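Local coordinates for protein signal recognition particle subunit SRP68 (Chaetomium thermophilum, PDB 4P3G) that probably binds SRP RNA through this N-terminal domain, as part of the particle that targets secretory and membrane proteins to the endoplasmic reticulum, at residues A146-G151 / S191-P196; A153-Q158 / R199-Q204; A162-Y167 / Y203-P208. One frame throughout, in Å; residues are numbered along the deposited sequence.

Interaction 1: residues A146-G151 / S191-P196; sequences AALLRG and SDTIDP. With PO4 (phosphate ion), chain E.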
ATOM      1  N   ALA A 146      -8.594   6.956 -24.022  1.00 56.63           N
ATOM      2  CA  ALA A 146      -8.230   8.357 -23.946  1.00 54.76           C
ATOM      3  C   ALA A 146      -7.376   8.604 -22.697  1.00 65.89           C
ATOM      4  O   ALA A 146      -6.501   9.476 -22.681  1.00 71.13           O
ATOM      5  CB  ALA A 146      -9.457   9.223 -23.960  1.00 48.46           C
ATOM      6  N   ALA A 147      -7.659   7.866 -21.625  1.00 68.40           N
ATOM      7  CA  ALA A 147      -6.929   8.069 -20.383  1.00 60.10           C
ATOM      8  C   ALA A 147      -5.546   7.519 -20.548  1.00 62.55           C
ATOM      9  O   ALA A 147      -4.588   8.077 -20.030  1.00 67.97           O
ATOM     10  CB  ALA A 147      -7.639   7.401 -19.224  1.00 58.72           C
ATOM     11  N   LEU A 148      -5.455   6.463 -21.347  1.00 66.55           N
ATOM     12  CA  LEU A 148      -4.209   5.762 -21.617  1.00 65.33           C
ATOM     13  C   LEU A 148      -3.235   6.661 -22.381  1.00 68.91           C
ATOM     14  O   LEU A 148      -2.034   6.747 -22.056  1.00 67.27           O
ATOM     15  CB  LEU A 148      -4.492   4.509 -22.445  1.00 63.01           C
ATOM     16  CG  LEU A 148      -3.312   3.615 -22.853  1.00 67.97           C
ATOM     17  CD1 LEU A 148      -2.870   2.797 -21.657  1.00 65.62           C
ATOM     18  CD2 LEU A 148      -3.597   2.709 -24.081  1.00 71.56           C
ATOM     19  N   LEU A 149      -3.742   7.302 -23.426  1.00 65.98           N
ATOM     20  CA  LEU A 149      -2.878   8.155 -24.212  1.00 63.80           C
ATOM     21  C   LEU A 149      -2.503   9.380 -23.388  1.00 65.39           C
ATOM     22  O   LEU A 149      -1.362   9.833 -23.433  1.00 64.45           O
ATOM     23  CB  LEU A 149      -3.546   8.571 -25.528  1.00 64.00           C
ATOM     24  CG  LEU A 149      -3.671   7.481 -26.580  1.00 60.70           C
ATOM     25  CD1 LEU A 149      -4.032   8.073 -27.935  1.00 59.82           C
ATOM     26  CD2 LEU A 149      -2.423   6.649 -26.641  1.00 65.71           C
ATOM     27  N   ARG A 150      -3.465   9.923 -22.639  1.00 63.53           N
ATOM     28  CA  ARG A 150      -3.194  11.118 -21.845  1.00 65.70           C
ATOM     29  C   ARG A 150      -2.159  10.784 -20.765  1.00 66.77           C
ATOM     30  O   ARG A 150      -1.334  11.620 -20.399  1.00 68.13           O
ATOM     31  CB  ARG A 150      -4.470  11.680 -21.237  1.00 65.09           C
ATOM     32  CG  ARG A 150      -4.247  12.850 -20.301  1.00 56.98           C
ATOM     33  CD  ARG A 150      -3.626  13.986 -21.003  1.00 58.83           C
ATOM     34  NE  ARG A 150      -4.508  14.510 -22.037  1.00 67.37           N
ATOM     35  CZ  ARG A 150      -4.141  15.442 -22.916  1.00 74.60           C
ATOM     36  NH1 ARG A 150      -2.909  15.942 -22.858  1.00 76.39           N
ATOM     37  NH2 ARG A 150      -4.997  15.881 -23.838  1.00 74.57           N
ATOM     38  N   GLY A 151      -2.222   9.559 -20.249  1.00 63.87           N
ATOM     39  CA  GLY A 151      -1.226   9.091 -19.307  1.00 61.90           C
ATOM     40  C   GLY A 151       0.176   9.044 -19.908  1.00 67.11           C
ATOM     41  O   GLY A 151       1.142   9.474 -19.272  1.00 78.44           O
ATOM     42  N   SER A 191      -1.027  -5.349 -17.711  1.00 71.92           N
ATOM     43  CA  SER A 191       0.188  -5.989 -17.239  1.00 74.94           C
ATOM     44  C   SER A 191       1.483  -5.403 -17.820  1.00 77.79           C
ATOM     45  O   SER A 191       2.501  -5.330 -17.139  1.00 80.81           O
ATOM     46  CB  SER A 191       0.130  -7.463 -17.550  1.00 74.80           C
ATOM     47  OG  SER A 191       1.326  -8.027 -17.103  1.00 87.10           O
ATOM     48  N   ASP A 192       1.449  -5.056 -19.100  1.00 76.72           N
ATOM     49  CA  ASP A 192       2.635  -4.657 -19.841  1.00 72.00           C
ATOM     50  C   ASP A 192       2.815  -3.151 -19.962  1.00 70.54           C
ATOM     51  O   ASP A 192       3.896  -2.695 -20.264  1.00 74.36           O
ATOM     52  CB  ASP A 192       2.605  -5.279 -21.227  1.00 86.96           C
ATOM     53  CG  ASP A 192       2.605  -6.803 -21.183  1.00105.39           C
ATOM     54  OD1 ASP A 192       3.020  -7.383 -20.148  1.00110.29           O
ATOM     55  OD2 ASP A 192       2.151  -7.421 -22.176  1.00112.56           O
ATOM     56  N   THR A 193       1.760  -2.367 -19.766  1.00 68.66           N
ATOM     57  CA  THR A 193       1.877  -0.932 -19.998  1.00 66.79           C
ATOM     58  C   THR A 193       1.397  -0.081 -18.825  1.00 72.08           C
ATOM     59  O   THR A 193       2.096   0.804 -18.330  1.00 73.39           O
ATOM     60  CB  THR A 193       1.084  -0.529 -21.211  1.00 62.44           C
ATOM     61  OG1 THR A 193       1.578  -1.246 -22.336  1.00 71.70           O
ATOM     62  CG2 THR A 193       1.198   0.964 -21.446  1.00 53.63           C
ATOM     63  N   ILE A 194       0.177  -0.328 -18.400  1.00 69.49           N
ATOM     64  CA  ILE A 194      -0.404   0.497 -17.376  1.00 68.25           C
ATOM     65  C   ILE A 194       0.278   0.283 -16.023  1.00 66.95           C
ATOM     66  O   ILE A 194       0.753   1.238 -15.391  1.00 63.80           O
ATOM     67  CB  ILE A 194      -1.905   0.253 -17.271  1.00 69.51           C
ATOM     68  CG1 ILE A 194      -2.530   0.478 -18.646  1.00 68.73           C
ATOM     69  CG2 ILE A 194      -2.510   1.164 -16.219  1.00 62.09           C
ATOM     70  CD1 ILE A 194      -4.017   0.413 -18.644  1.00 70.38           C
ATOM     71  N   ASP A 195       0.347  -0.964 -15.580  1.00 64.02           N
ATOM     72  CA  ASP A 195       0.952  -1.229 -14.278  1.00 65.88           C
ATOM     73  C   ASP A 195       2.414  -0.751 -14.187  1.00 70.72           C
ATOM     74  O   ASP A 195       2.763  -0.022 -13.249  1.00 72.72           O
ATOM     75  CB  ASP A 195       0.755  -2.698 -13.886  1.00 69.36           C
ATOM     76  CG  ASP A 195      -0.686  -2.996 -13.460  1.00 75.24           C
ATOM     77  OD1 ASP A 195      -1.521  -2.077 -13.508  1.00 66.78           O
ATOM     78  OD2 ASP A 195      -1.012  -4.158 -13.143  1.00 87.19           O
ATOM     79  N   PRO A 196       3.269  -1.117 -15.166  1.00 70.56           N
ATOM     80  CA  PRO A 196       4.668  -0.687 -15.058  1.00 64.78           C
ATOM     81  C   PRO A 196       4.852   0.821 -15.091  1.00 67.33           C
ATOM     82  O   PRO A 196       5.770   1.333 -14.441  1.00 66.55           O
ATOM     83  CB  PRO A 196       5.319  -1.326 -16.269  1.00 64.71           C
ATOM     84  CG  PRO A 196       4.438  -2.465 -16.624  1.00 69.15           C
ATOM     85  CD  PRO A 196       3.071  -2.061 -16.280  1.00 72.11           C
TER
HETATM   86  P   PO4 E 301      -3.462  19.142 -24.378  1.00142.27           P
HETATM   87  O1  PO4 E 301      -2.784  18.082 -25.210  1.00137.60           O
HETATM   88  O2  PO4 E 301      -4.721  18.572 -23.756  1.00142.09           O
HETATM   89  O3  PO4 E 301      -3.828  20.326 -25.243  1.00144.45           O
HETATM   90  O4  PO4 E 301      -2.512  19.621 -23.303  1.00146.55           O

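Interaction 2: residues A153-Q158 / R199-Q204; sequences ALFEKQ and RFAAYQ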
ATOM      1  N   ALA A 153       1.302  10.773 -22.414  1.00 63.86           N
ATOM      2  CA  ALA A 153       1.789  12.103 -22.681  1.00 62.84           C
ATOM      3  C   ALA A 153       2.414  12.728 -21.432  1.00 69.78           C
ATOM      4  O   ALA A 153       3.547  13.196 -21.493  1.00 74.28           O
ATOM      5  CB  ALA A 153       0.673  12.967 -23.238  1.00 59.64           C
ATOM      6  N   LEU A 154       1.711  12.698 -20.297  1.00 73.27           N
ATOM      7  CA  LEU A 154       2.221  13.332 -19.072  1.00 68.89           C
ATOM      8  C   LEU A 154       3.416  12.571 -18.495  1.00 66.23           C
ATOM      9  O   LEU A 154       4.330  13.157 -17.898  1.00 72.74           O
ATOM     10  CB  LEU A 154       1.122  13.456 -18.032  1.00 65.07           C
ATOM     11  CG  LEU A 154      -0.052  14.366 -18.392  1.00 56.23           C
ATOM     12  CD1 LEU A 154      -1.265  13.992 -17.539  1.00 49.66           C
ATOM     13  CD2 LEU A 154       0.328  15.841 -18.240  1.00 51.03           C
ATOM     14  N   PHE A 155       3.418  11.265 -18.693  1.00 53.98           N
ATOM     15  CA  PHE A 155       4.558  10.453 -18.289  1.00 57.69           C
ATOM     16  C   PHE A 155       5.849  10.887 -19.040  1.00 77.89           C
ATOM     17  O   PHE A 155       6.925  10.963 -18.436  1.00 78.51           O
ATOM     18  CB  PHE A 155       4.237   8.994 -18.564  1.00 53.51           C
ATOM     19  CG  PHE A 155       5.302   8.047 -18.157  1.00 59.52           C
ATOM     20  CD1 PHE A 155       6.362   7.769 -19.029  1.00 60.63           C
ATOM     21  CD2 PHE A 155       5.235   7.375 -16.940  1.00 61.67           C
ATOM     22  CE1 PHE A 155       7.370   6.869 -18.674  1.00 61.56           C
ATOM     23  CE2 PHE A 155       6.232   6.459 -16.567  1.00 61.40           C
ATOM     24  CZ  PHE A 155       7.303   6.209 -17.436  1.00 66.38           C
ATOM     25  N   GLU A 156       5.739  11.168 -20.343  1.00 71.68           N
ATOM     26  CA  GLU A 156       6.881  11.615 -21.135  1.00 68.71           C
ATOM     27  C   GLU A 156       7.325  13.037 -20.762  1.00 68.47           C
ATOM     28  O   GLU A 156       8.510  13.385 -20.843  1.00 69.89           O
ATOM     29  CB  GLU A 156       6.547  11.542 -22.616  1.00 75.39           C
ATOM     30  CG  GLU A 156       6.504  10.120 -23.154  1.00 85.33           C
ATOM     31  CD  GLU A 156       7.793   9.360 -22.940  1.00 92.42           C
ATOM     32  OE1 GLU A 156       8.865   9.941 -23.227  1.00101.18           O
ATOM     33  OE2 GLU A 156       7.731   8.188 -22.489  1.00 85.80           O
ATOM     34  N   LYS A 157       6.362  13.855 -20.360  1.00 64.71           N
ATOM     35  CA  LYS A 157       6.615  15.216 -19.919  1.00 65.80           C
ATOM     36  C   LYS A 157       7.218  15.198 -18.517  1.00 77.13           C
ATOM     37  O   LYS A 157       7.625  16.234 -17.985  1.00 77.06           O
ATOM     38  CB  LYS A 157       5.306  15.988 -19.902  1.00 62.93           C
ATOM     39  CG  LYS A 157       5.413  17.500 -19.930  1.00 67.93           C
ATOM     40  CD  LYS A 157       4.023  18.088 -20.219  1.00 71.73           C
ATOM     41  CE  LYS A 157       4.051  19.583 -20.435  1.00 81.39           C
ATOM     42  NZ  LYS A 157       2.678  20.042 -20.788  1.00 89.36           N
ATOM     43  N   GLN A 158       7.240  14.012 -17.911  1.00 82.76           N
ATOM     44  CA  GLN A 158       7.802  13.836 -16.578  1.00 85.10           C
ATOM     45  C   GLN A 158       6.972  14.561 -15.514  1.00 83.18           C
ATOM     46  O   GLN A 158       7.468  14.943 -14.454  1.00 89.96           O
ATOM     47  CB  GLN A 158       9.281  14.245 -16.581  1.00 81.35           C
ATOM     48  CG  GLN A 158      10.116  13.183 -17.248  1.00 84.86           C
ATOM     49  CD  GLN A 158      11.526  13.620 -17.582  1.00 91.00           C
ATOM     50  OE1 GLN A 158      11.882  14.796 -17.473  1.00 91.03           O
ATOM     51  NE2 GLN A 158      12.337  12.664 -18.022  1.00 95.26           N
ATOM     52  N   ARG A 199       3.831   2.172 -11.626  1.00 62.72           N
ATOM     53  CA  ARG A 199       4.805   1.885 -10.595  1.00 64.55           C
ATOM     54  C   ARG A 199       5.976   2.840 -10.699  1.00 72.28           C
ATOM     55  O   ARG A 199       6.489   3.315  -9.690  1.00 82.96           O
ATOM     56  CB  ARG A 199       5.284   0.465 -10.692  1.00 59.95           C
ATOM     57  CG  ARG A 199       4.228  -0.540 -10.313  1.00 67.07           C
ATOM     58  CD  ARG A 199       4.868  -1.892 -10.205  1.00 78.56           C
ATOM     59  NE  ARG A 199       3.949  -2.950  -9.789  1.00 89.82           N
ATOM     60  CZ  ARG A 199       3.591  -3.186  -8.530  1.00 86.55           C
ATOM     61  NH1 ARG A 199       4.068  -2.429  -7.542  1.00 80.83           N
ATOM     62  NH2 ARG A 199       2.765  -4.193  -8.268  1.00 84.73           N
ATOM     63  N   PHE A 200       6.382   3.137 -11.923  1.00 67.12           N
ATOM     64  CA  PHE A 200       7.498   4.036 -12.139  1.00 66.20           C
ATOM     65  C   PHE A 200       7.154   5.451 -11.715  1.00 67.99           C
ATOM     66  O   PHE A 200       7.913   6.101 -10.976  1.00 69.95           O
ATOM     67  CB  PHE A 200       7.910   4.012 -13.604  1.00 67.21           C
ATOM     68  CG  PHE A 200       9.122   4.831 -13.899  1.00 66.45           C
ATOM     69  CD1 PHE A 200      10.384   4.337 -13.656  1.00 67.95           C
ATOM     70  CD2 PHE A 200       8.991   6.112 -14.419  1.00 65.40           C
ATOM     71  CE1 PHE A 200      11.502   5.111 -13.921  1.00 68.73           C
ATOM     72  CE2 PHE A 200      10.102   6.892 -14.691  1.00 65.26           C
ATOM     73  CZ  PHE A 200      11.367   6.384 -14.445  1.00 65.45           C
ATOM     74  N   ALA A 201       6.028   5.941 -12.215  1.00 66.05           N
ATOM     75  CA  ALA A 201       5.602   7.298 -11.904  1.00 65.19           C
ATOM     76  C   ALA A 201       5.352   7.464 -10.410  1.00 66.53           C
ATOM     77  O   ALA A 201       5.595   8.530  -9.853  1.00 71.24           O
ATOM     78  CB  ALA A 201       4.371   7.664 -12.689  1.00 64.82           C
ATOM     79  N   ALA A 202       4.838   6.424  -9.763  1.00 66.67           N
ATOM     80  CA  ALA A 202       4.558   6.512  -8.334  1.00 64.24           C
ATOM     81  C   ALA A 202       5.895   6.593  -7.597  1.00 65.13           C
ATOM     82  O   ALA A 202       6.073   7.400  -6.690  1.00 66.22           O
ATOM     83  CB  ALA A 202       3.745   5.331  -7.871  1.00 56.95           C
ATOM     84  N   TYR A 203       6.856   5.800  -8.048  1.00 62.89           N
ATOM     85  CA  TYR A 203       8.195   5.885  -7.508  1.00 60.98           C
ATOM     86  C   TYR A 203       8.766   7.291  -7.675  1.00 66.83           C
ATOM     87  O   TYR A 203       9.293   7.860  -6.726  1.00 73.01           O
ATOM     88  CB  TYR A 203       9.111   4.903  -8.211  1.00 62.03           C
ATOM     89  CG  TYR A 203      10.530   5.081  -7.773  1.00 66.83           C
ATOM     90  CD1 TYR A 203      10.929   4.714  -6.481  1.00 60.98           C
ATOM     91  CD2 TYR A 203      11.468   5.670  -8.619  1.00 60.23           C
ATOM     92  CE1 TYR A 203      12.218   4.902  -6.058  1.00 58.99           C
ATOM     93  CE2 TYR A 203      12.760   5.863  -8.201  1.00 65.16           C
ATOM     94  CZ  TYR A 203      13.140   5.480  -6.916  1.00 63.69           C
ATOM     95  OH  TYR A 203      14.444   5.670  -6.501  1.00 63.94           O
ATOM     96  N   GLN A 204       8.657   7.863  -8.870  1.00 64.73           N
ATOM     97  CA  GLN A 204       9.195   9.203  -9.090  1.00 63.49           C
ATOM     98  C   GLN A 204       8.518  10.228  -8.231  1.00 68.23           C
ATOM     99  O   GLN A 204       9.154  11.134  -7.711  1.00 77.43           O
ATOM    100  CB  GLN A 204       9.044   9.631 -10.550  1.00 68.73           C
ATOM    101  CG  GLN A 204       9.814   8.790 -11.521  1.00 69.26           C
ATOM    102  CD  GLN A 204      11.303   8.965 -11.337  1.00 72.50           C
ATOM    103  OE1 GLN A 204      11.758   9.940 -10.734  1.00 71.95           O
ATOM    104  NE2 GLN A 204      12.074   8.004 -11.828  1.00 80.77           N
TER

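Interaction 3: residues A162-Y167 / Y203-P208; sequences ACLKSY and YQAKIP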
ATOM      1  N   ALA A 162       0.169  14.199 -12.359  1.00 69.72           N
ATOM      2  CA  ALA A 162      -0.945  14.326 -13.291  1.00 69.90           C
ATOM      3  C   ALA A 162      -1.120  13.052 -14.084  1.00 68.70           C
ATOM      4  O   ALA A 162      -2.235  12.627 -14.367  1.00 78.51           O
ATOM      5  CB  ALA A 162      -0.705  15.487 -14.225  1.00 75.39           C
ATOM      6  N   CYS A 163       0.004  12.452 -14.436  1.00 65.43           N
ATOM      7  CA  CYS A 163       0.043  11.240 -15.237  1.00 68.45           C
ATOM      8  C   CYS A 163      -0.615  10.089 -14.470  1.00 74.75           C
ATOM      9  O   CYS A 163      -1.260   9.200 -15.055  1.00 74.44           O
ATOM     10  CB  CYS A 163       1.497  10.936 -15.630  1.00 65.17           C
ATOM     11  SG  CYS A 163       2.101   9.264 -15.308  1.00 80.71           S
ATOM     12  N   LEU A 164      -0.407  10.096 -13.154  1.00 73.75           N
ATOM     13  CA  LEU A 164      -0.976   9.084 -12.285  1.00 63.23           C
ATOM     14  C   LEU A 164      -2.478   9.226 -12.259  1.00 60.50           C
ATOM     15  O   LEU A 164      -3.184   8.223 -12.182  1.00 59.30           O
ATOM     16  CB  LEU A 164      -0.388   9.159 -10.890  1.00 61.23           C
ATOM     17  CG  LEU A 164       1.001   8.569 -10.868  1.00 60.81           C
ATOM     18  CD1 LEU A 164       1.606   8.708  -9.482  1.00 62.53           C
ATOM     19  CD2 LEU A 164       0.906   7.130 -11.260  1.00 61.91           C
ATOM     20  N   LYS A 165      -2.965  10.464 -12.336  1.00 60.79           N
ATOM     21  CA  LYS A 165      -4.417  10.682 -12.393  1.00 65.75           C
ATOM     22  C   LYS A 165      -4.998  10.024 -13.632  1.00 69.14           C
ATOM     23  O   LYS A 165      -6.031   9.370 -13.538  1.00 74.00           O
ATOM     24  CB  LYS A 165      -4.804  12.164 -12.378  1.00 64.25           C
ATOM     25  CG  LYS A 165      -4.109  12.963 -11.329  1.00 71.20           C
ATOM     26  CD  LYS A 165      -4.867  14.243 -11.039  1.00 81.48           C
ATOM     27  CE  LYS A 165      -4.732  15.240 -12.157  1.00 93.09           C
ATOM     28  NZ  LYS A 165      -5.051  16.605 -11.662  1.00103.92           N
ATOM     29  N   SER A 166      -4.353  10.191 -14.789  1.00 66.26           N
ATOM     30  CA  SER A 166      -4.885   9.576 -16.010  1.00 67.79           C
ATOM     31  C   SER A 166      -4.847   8.072 -15.963  1.00 64.75           C
ATOM     32  O   SER A 166      -5.837   7.408 -16.265  1.00 67.44           O
ATOM     33  CB  SER A 166      -4.139  10.030 -17.254  1.00 68.02           C
ATOM     34  OG  SER A 166      -4.479  11.352 -17.564  1.00 75.84           O
ATOM     35  N   TYR A 167      -3.702   7.538 -15.564  1.00 57.66           N
ATOM     36  CA  TYR A 167      -3.511   6.098 -15.547  1.00 59.53           C
ATOM     37  C   TYR A 167      -4.437   5.408 -14.554  1.00 64.45           C
ATOM     38  O   TYR A 167      -4.858   4.259 -14.770  1.00 63.60           O
ATOM     39  CB  TYR A 167      -2.052   5.782 -15.228  1.00 62.86           C
ATOM     40  CG  TYR A 167      -1.124   5.799 -16.410  1.00 62.46           C
ATOM     41  CD1 TYR A 167      -1.442   5.124 -17.577  1.00 62.55           C
ATOM     42  CD2 TYR A 167       0.061   6.514 -16.368  1.00 65.79           C
ATOM     43  CE1 TYR A 167      -0.594   5.124 -18.659  1.00 65.71           C
ATOM     44  CE2 TYR A 167       0.928   6.533 -17.459  1.00 71.27           C
ATOM     45  CZ  TYR A 167       0.596   5.834 -18.603  1.00 70.83           C
ATOM     46  OH  TYR A 167       1.452   5.855 -19.695  1.00 73.78           O
ATOM     47  N   TYR A 203       6.856   5.800  -8.048  1.00 62.89           N
ATOM     48  CA  TYR A 203       8.195   5.885  -7.508  1.00 60.98           C
ATOM     49  C   TYR A 203       8.766   7.291  -7.675  1.00 66.83           C
ATOM     50  O   TYR A 203       9.293   7.860  -6.726  1.00 73.01           O
ATOM     51  CB  TYR A 203       9.111   4.903  -8.211  1.00 62.03           C
ATOM     52  CG  TYR A 203      10.530   5.081  -7.773  1.00 66.83           C
ATOM     53  CD1 TYR A 203      10.929   4.714  -6.481  1.00 60.98           C
ATOM     54  CD2 TYR A 203      11.468   5.670  -8.619  1.00 60.23           C
ATOM     55  CE1 TYR A 203      12.218   4.902  -6.058  1.00 58.99           C
ATOM     56  CE2 TYR A 203      12.760   5.863  -8.201  1.00 65.16           C
ATOM     57  CZ  TYR A 203      13.140   5.480  -6.916  1.00 63.69           C
ATOM     58  OH  TYR A 203      14.444   5.670  -6.501  1.00 63.94           O
ATOM     59  N   GLN A 204       8.657   7.863  -8.870  1.00 64.73           N
ATOM     60  CA  GLN A 204       9.195   9.203  -9.090  1.00 63.49           C
ATOM     61  C   GLN A 204       8.518  10.228  -8.231  1.00 68.23           C
ATOM     62  O   GLN A 204       9.154  11.134  -7.711  1.00 77.43           O
ATOM     63  CB  GLN A 204       9.044   9.631 -10.550  1.00 68.73           C
ATOM     64  CG  GLN A 204       9.814   8.790 -11.521  1.00 69.26           C
ATOM     65  CD  GLN A 204      11.303   8.965 -11.337  1.00 72.50           C
ATOM     66  OE1 GLN A 204      11.758   9.940 -10.734  1.00 71.95           O
ATOM     67  NE2 GLN A 204      12.074   8.004 -11.828  1.00 80.77           N
ATOM     68  N   ALA A 205       7.221  10.054  -8.041  1.00 70.44           N
ATOM     69  CA  ALA A 205       6.453  11.014  -7.288  1.00 69.01           C
ATOM     70  C   ALA A 205       6.610  10.817  -5.778  1.00 74.32           C
ATOM     71  O   ALA A 205       6.079  11.611  -4.990  1.00 81.70           O
ATOM     72  CB  ALA A 205       4.984  10.950  -7.708  1.00 63.84           C
ATOM     73  N   LYS A 206       7.325   9.763  -5.377  1.00 70.67           N
ATOM     74  CA  LYS A 206       7.415   9.404  -3.962  1.00 70.11           C
ATOM     75  C   LYS A 206       6.028   9.106  -3.355  1.00 69.77           C
ATOM     76  O   LYS A 206       5.759   9.448  -2.202  1.00 73.07           O
ATOM     77  CB  LYS A 206       8.194  10.451  -3.139  1.00 75.40           C
ATOM     78  CG  LYS A 206       9.730  10.283  -3.149  1.00 79.08           C
ATOM     79  CD  LYS A 206      10.336  10.454  -4.569  1.00104.81           C
ATOM     80  CE  LYS A 206      11.789   9.933  -4.687  1.00 94.16           C
ATOM     81  NZ  LYS A 206      12.228   9.865  -6.119  1.00 78.91           N
ATOM     82  N   ILE A 207       5.131   8.560  -4.173  1.00 69.31           N
ATOM     83  CA  ILE A 207       3.816   8.102  -3.720  1.00 72.43           C
ATOM     84  C   ILE A 207       3.798   6.587  -3.529  1.00 67.08           C
ATOM     85  O   ILE A 207       4.087   5.849  -4.465  1.00 63.94           O
ATOM     86  CB  ILE A 207       2.720   8.454  -4.750  1.00 73.78           C
ATOM     87  CG1 ILE A 207       2.666   9.968  -4.991  1.00 77.44           C
ATOM     88  CG2 ILE A 207       1.381   7.922  -4.288  1.00 68.50           C
ATOM     89  CD1 ILE A 207       1.751  10.393  -6.129  1.00 75.06           C
ATOM     90  N   PRO A 208       3.434   6.105  -2.327  1.00 71.06           N
ATOM     91  CA  PRO A 208       2.968   6.812  -1.116  1.00 74.52           C
ATOM     92  C   PRO A 208       4.074   7.493  -0.306  1.00 71.73           C
ATOM     93  O   PRO A 208       5.211   7.034  -0.346  1.00 71.20           O
ATOM     94  CB  PRO A 208       2.340   5.689  -0.275  1.00 68.22           C
ATOM     95  CG  PRO A 208       2.947   4.444  -0.738  1.00 67.89           C
ATOM     96  CD  PRO A 208       3.394   4.639  -2.166  1.00 67.80           C
TER

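Interaction 1: residues A146-G151 / S191-P196
Oxygen O1 of a bound phosphate ion takes a hydrogen bond from Arg-150 NH1 at 3.2 Å, with an N-H...O angle of 158°. A weak second one comes from Arg-150 NH2. O1 lies at the edge of the guanidinium, in its plane. Phosphate O2 sits obliquely, 2.7 Å from Arg-150 NH2, in a strongly bent, weak bond. The ion probably comes from the crystallisation liquor, although its binding is consistent with an RNA-binding domain. Arg-150 NE is in a salt bridge with Glu-121. With alanine in place of Arg-150, Glu-121 is likely to lose its salt-bridge mate and the ion these donors. The helices themselves meet on the apolar side. Leu-148 has CG anti to its backbone N (chi1 180°), which carries CD1 across to Ile-194 CG1 at 3.8 Å. The two side chains cross at about a right angle. Thr-193 CG2 stands farther off, 4.5 Å from Leu-148 CD1. Residues 191-194 form a wider pi-type turn, and the helix kinks at Pro-196. Helix 136-156 meets helix 186-205 here. Ala-147 and Ile-194 both touch Cys-170 of helix 160-181, while Leu-149 packs on helix 71-93 and Ala-146 on helix 103-128.

Interaction 2: residues A153-Q158 / R199-Q204
Phe-155 and Phe-200 turn their rings obliquely against each other. Their planes meet at 49° and the ring centroids are 5.6 Å apart. One corner of Phe-200 does most of the touching. Phe-200 CD2 lies 3.5 Å from Phe-155 CZ and equally near CE2 of that ring. The next atom round the Phe-200 ring, CE2, is 4.0 Å from Phe-155 CZ. Taken as whole side chains, the two cross at about a right angle. In Phe-155, CG is anti to the backbone N (chi1 -178°), and this swings the ring from the flank of its helix over to helix 186-205. Phe-200 uses the same first torsion (chi1 -176°), and its ring comes across from helix 186-205 to meet the other. Ala-201 CB approaches Phe-155 CD2 at 4.3 Å, also obliquely. The small methyl side chain lets the backbones come close: the CA atoms of Phe-155 and Ala-201 are 7.2 Å apart.

The fold here is an all-helical, TPR-like array. A Schellman motif follows the last turn of helix 136-156, with Gln-158 at positive phi. Lys-157 N bonds back to Ala-153 O at 3.1 Å, and Gln-158 N makes a weak bond to Phe-155 O. Just beyond this turn, at the start of helix 160-181, the indole of Trp-160 meets Phe-155 edge-to-face and also meets the Phe-200 ring, so three aromatic side chains gather at this end of the helices. Glu-156 OE2 lies at the edge of the Phe-155 ring, in its plane, and also forms a salt bridge with Lys-91. Phe-200 packs on Tyr-203 of the second subunit.

Interaction 3: residues A162-Y167 / Y203-P208
Leu-164 and Ile-207 reach toward each other tip to tip, and this is the close part of the contact. Leu-164 CD1 meets Ile-207 CD1 at 3.8 Å. In Leu-164, CG is anti to the carbonyl carbon (chi1 -76°), and CD1 then extends straight on toward the other segment. Ile-207 answers in the same way. Its CG1 is also anti to the carbonyl carbon (chi1 -59°), and the extended chain (chi2 172°) puts CD1 at the end that faces Leu-164. Ala-205 adds a looser touch, with CB 4.4 Å from Leu-164 CD1. All three residues are buried, and no hydrogen bond crosses between the segments.

The chain has to turn sharply to bring Ile-207 round. Helix 186-205 closes with a Schellman motif, in which Lys-206 has positive phi. Lys-206 N bonds back to Tyr-203 O at 3.1 Å. Ile-207 N probably makes a hydrogen bond to Ala-202 O as well. These bonds fold the chain back, and Ile-207 and Ala-205 both point at Leu-164. The peptide bond before Pro-208 is cis.

The outer side is different. The ring of Tyr-203 leads away from helix 160-181 and meets the ring of Tyr-203 of the second subunit, and Lys-165 NZ makes a hydrogen bond to Ser-224 OG of that subunit. The leucine and isoleucine are also covered from outside the chain: Leu-164 packs on Ala-220 and Ile-207 on Arg-219 of the second subunit. Within the chain, Leu-164 touches Ala-201 of helix 186-205, while Cys-163 packs on Leu-154 and Phe-155 of helix 136-156 and also reaches Ala-201.

In the fold
The three contacts tie together three consecutive helices, 136-156, 160-181 and 186-205, of the RNA-binding domain. Helix 186-205 serves in all of them. Interactions 1 and 2 follow it and helix 136-156 in the same order, with centres 11 Å apart. Interaction 3 instead joins helix 160-181 to the C-terminal end of helix 186-205 and the turn after it. Its centre is 6 Å from that of interaction 2, with which it shares Tyr-203 and Gln-204, and 12 Å from that of interaction 1. Interaction 1 lies nearest the centre of the chain. Interactions 2 and 3 lie farther out, where both touch the second subunit. Interaction 1 crosses both others along the chain; interactions 2 and 3 end on the same stretch.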